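Local coordinates for protein cyanuric acid amidohydrolase (Azorhizobium caulinodans, PDB 4NQ3) that hydrolyses cyanuric acid, opening its s-triazine ring to give carboxybiuret, a step in the breakdown of atrazine and melamine, at residues 72-77 against 109-114. Residues are numbered along the deposited sequence; the frame is centred on the assembly and turned at random.
With SO4 (sulfate ion), chain F; SO4 (sulfate ion), chain D.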
ATOM      1  N   ASP A  72       7.402   1.401  35.110  1.00 33.02           N
ATOM      2  CA  ASP A  72       8.198   2.127  34.134  1.00 41.22           C
ATOM      3  C   ASP A  72       9.528   1.465  33.856  1.00 34.92           C
ATOM      4  O   ASP A  72      10.170   1.774  32.842  1.00 35.54           O
ATOM      5  CB  ASP A  72       8.421   3.564  34.594  1.00 55.47           C
ATOM      6  CG  ASP A  72       7.140   4.377  34.579  1.00 69.96           C
ATOM      7  OD1 ASP A  72       6.257   4.112  33.715  1.00 69.11           O
ATOM      8  OD2 ASP A  72       7.014   5.274  35.443  1.00 81.76           O
ATOM      9  N   GLU A  73       9.922   0.541  34.733  1.00 36.80           N
ATOM     10  CA  GLU A  73      11.203  -0.148  34.616  1.00 34.74           C
ATOM     11  C   GLU A  73      11.077  -1.400  33.770  1.00 37.74           C
ATOM     12  O   GLU A  73      12.072  -2.040  33.465  1.00 35.19           O
ATOM     13  CB  GLU A  73      11.738  -0.492  36.001  1.00 37.88           C
ATOM     14  CG  GLU A  73      12.241   0.727  36.753  1.00 67.07           C
ATOM     15  CD  GLU A  73      12.110   0.589  38.277  1.00 85.11           C
ATOM     16  OE1 GLU A  73      12.133  -0.557  38.792  1.00 87.99           O
ATOM     17  OE2 GLU A  73      11.930   1.633  38.956  1.00 94.77           O
ATOM     18  N   VAL A  74       9.858  -1.744  33.367  1.00 21.70           N
ATOM     19  CA  VAL A  74       9.662  -2.891  32.483  1.00 21.61           C
ATOM     20  C   VAL A  74      10.010  -2.495  31.059  1.00 17.98           C
ATOM     21  O   VAL A  74       9.588  -1.439  30.587  1.00 23.46           O
ATOM     22  CB  VAL A  74       8.204  -3.426  32.532  1.00 20.33           C
ATOM     23  CG1 VAL A  74       8.009  -4.586  31.558  1.00 13.05           C
ATOM     24  CG2 VAL A  74       7.851  -3.834  33.925  1.00 12.53           C
ATOM     25  N   CYS A  75      10.794  -3.319  30.376  1.00 13.24           N
ATOM     26  CA  CYS A  75      11.131  -3.030  28.991  1.00 16.44           C
ATOM     27  C   CYS A  75      10.016  -3.452  28.078  1.00 25.81           C
ATOM     28  O   CYS A  75       9.637  -4.633  28.055  1.00 30.62           O
ATOM     29  CB  CYS A  75      12.416  -3.730  28.586  1.00 17.07           C
ATOM     30  SG  CYS A  75      13.874  -2.857  29.246  1.00 25.49           S
ATOM     31  N   LEU A  76       9.481  -2.485  27.338  1.00 28.06           N
ATOM     32  CA  LEU A  76       8.416  -2.757  26.385  1.00 26.03           C
ATOM     33  C   LEU A  76       8.968  -2.622  24.960  1.00 27.30           C
ATOM     34  O   LEU A  76       9.218  -1.515  24.477  1.00 36.17           O
ATOM     35  CB  LEU A  76       7.240  -1.814  26.627  1.00 14.67           C
ATOM     36  CG  LEU A  76       6.510  -1.964  27.973  1.00 20.04           C
ATOM     37  CD1 LEU A  76       5.309  -1.022  28.093  1.00 14.74           C
ATOM     38  CD2 LEU A  76       6.040  -3.411  28.214  1.00 14.89           C
ATOM     39  N   VAL A  77       9.191  -3.763  24.316  1.00 15.11           N
ATOM     40  CA  VAL A  77       9.593  -3.821  22.914  1.00 27.77           C
ATOM     41  C   VAL A  77       8.418  -4.233  22.030  1.00 21.55           C
ATOM     42  O   VAL A  77       8.087  -5.416  21.941  1.00 23.47           O
ATOM     43  CB  VAL A  77      10.753  -4.823  22.669  1.00 26.25           C
ATOM     44  CG1 VAL A  77      11.202  -4.748  21.241  1.00 16.32           C
ATOM     45  CG2 VAL A  77      11.887  -4.595  23.629  1.00 15.41           C
ATOM     46  N   ILE A 109      18.046 -13.487  31.957  1.00 31.73           N
ATOM     47  CA  ILE A 109      17.442 -12.293  31.390  1.00 21.76           C
ATOM     48  C   ILE A 109      17.934 -11.036  32.070  1.00 23.46           C
ATOM     49  O   ILE A 109      17.946 -10.955  33.295  1.00 30.12           O
ATOM     50  CB  ILE A 109      15.937 -12.312  31.547  1.00 24.99           C
ATOM     51  CG1 ILE A 109      15.358 -13.598  30.984  1.00 21.97           C
ATOM     52  CG2 ILE A 109      15.311 -11.082  30.893  1.00 20.18           C
ATOM     53  CD1 ILE A 109      14.025 -13.875  31.565  1.00 25.03           C
ATOM     54  N   GLY A 110      18.347 -10.047  31.290  1.00 20.66           N
ATOM     55  CA  GLY A 110      18.743  -8.771  31.867  1.00 25.67           C
ATOM     56  C   GLY A 110      18.126  -7.629  31.089  1.00 25.17           C
ATOM     57  O   GLY A 110      17.915  -7.739  29.875  1.00 27.69           O
ATOM     58  N   ARG A 111      17.804  -6.537  31.766  1.00 23.44           N
ATOM     59  CA  ARG A 111      17.209  -5.418  31.053  1.00 24.99           C
ATOM     60  C   ARG A 111      17.988  -4.170  31.386  1.00 22.06           C
ATOM     61  O   ARG A 111      18.704  -4.155  32.378  1.00 22.45           O
ATOM     62  CB  ARG A 111      15.741  -5.223  31.438  1.00 18.54           C
ATOM     63  CG  ARG A 111      15.581  -5.221  32.888  1.00 20.04           C
ATOM     64  CD  ARG A 111      14.339  -4.563  33.356  1.00 20.65           C
ATOM     65  NE  ARG A 111      14.286  -4.711  34.807  1.00 22.53           N
ATOM     66  CZ  ARG A 111      13.191  -4.551  35.539  1.00 32.67           C
ATOM     67  NH1 ARG A 111      12.044  -4.244  34.937  1.00 31.82           N
ATOM     68  NH2 ARG A 111      13.238  -4.724  36.865  1.00 29.97           N
ATOM     69  N   ALA A 112      17.792  -3.120  30.591  1.00 17.90           N
ATOM     70  CA  ALA A 112      18.392  -1.813  30.828  1.00 18.34           C
ATOM     71  C   ALA A 112      17.681  -0.791  29.949  1.00 17.45           C
ATOM     72  O   ALA A 112      17.093  -1.158  28.931  1.00 21.32           O
ATOM     73  CB  ALA A 112      19.879  -1.831  30.540  1.00 18.74           C
ATOM     74  N   HIS A 113      17.758   0.484  30.339  1.00 21.42           N
ATOM     75  CA  HIS A 113      17.093   1.601  29.654  1.00 21.83           C
ATOM     76  C   HIS A 113      18.149   2.622  29.311  1.00 27.21           C
ATOM     77  O   HIS A 113      19.306   2.500  29.740  1.00 40.54           O
ATOM     78  CB  HIS A 113      16.033   2.236  30.554  1.00 20.07           C
ATOM     79  CG  HIS A 113      15.039   1.244  31.058  1.00 41.68           C
ATOM     80  ND1 HIS A 113      13.735   1.187  30.607  1.00 50.90           N
ATOM     81  CD2 HIS A 113      15.184   0.220  31.935  1.00 40.61           C
ATOM     82  CE1 HIS A 113      13.112   0.184  31.208  1.00 50.29           C
ATOM     83  NE2 HIS A 113      13.971  -0.420  32.016  1.00 47.08           N
ATOM     84  N   THR A 114      17.776   3.641  28.559  1.00 21.12           N
ATOM     85  CA  THR A 114      18.719   4.714  28.323  1.00 21.75           C
ATOM     86  C   THR A 114      18.013   6.058  28.370  1.00 24.11           C
ATOM     87  O   THR A 114      16.778   6.140  28.304  1.00 20.77           O
ATOM     88  CB  THR A 114      19.438   4.590  26.970  1.00 19.54           C
ATOM     89  OG1 THR A 114      18.571   5.054  25.921  1.00 20.34           O
ATOM     90  CG2 THR A 114      19.899   3.177  26.721  1.00 16.89           C
TER
HETATM   91  S   SO4 F 404      19.275   0.966  33.683  0.72 71.74           S
HETATM   92  O1  SO4 F 404      20.698   0.700  33.910  0.72 72.99           O
HETATM   93  O2  SO4 F 404      18.823   2.134  34.440  0.72 72.49           O
HETATM   94  O3  SO4 F 404      19.073   1.249  32.267  0.72 67.28           O
HETATM   95  O4  SO4 F 404      18.502  -0.209  34.100  0.72 70.19           O
HETATM   96  S   SO4 D 402      16.688  -5.507  37.899  0.76 47.86           S
HETATM   97  O1  SO4 D 402      17.040  -4.319  38.685  0.76 43.28           O
HETATM   98  O2  SO4 D 402      17.750  -6.524  37.932  0.76 45.46           O
HETATM   99  O3  SO4 D 402      15.440  -6.071  38.433  0.76 42.77           O
HETATM  100  O4  SO4 D 402      16.516  -5.077  36.508  0.76 52.19           O
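His113 and Arg111, two residues apart on one strand, converge on Glu73. The imidazole meets the carbonyl at its edge: His113 NE2 donates to Glu73 O at 2.9 Å, a bent bond (136°) that arrives from above the carbonyl plane. Arg111 NH1 lies 2.7 Å from Glu73 O, while Glu73 CB covers one face of the guanidinium. Beyond CG, which is wedged between backbone N and carbonyl carbon (chi1 49°), the arginine chain runs extended and carries NE and NH2 to the sulfate of chain D, probably from the crystallisation liquor; Arg111 NE bonds its O4 at 2.8 Å. Cys75 SG sits over the face of the His113 ring, 4.0 Å from the centroid, and 3.7 Å from Arg111 CB. A leucine in place of Arg111 would probably leave this sulfate without the NE and NH2 donors and take away the flat group that Glu73 CB packs on. Strands 75-77 and 109-113, edge strands probably belonging to the first and second repeating units, cross at 88° with axes 8.6 Å apart at closest approach: Cys75 pairs with strand 34-41 and touches Val237 of strand 235-242, helix 51-67 packs on Val74, and helix 125-141 lies against Ala112.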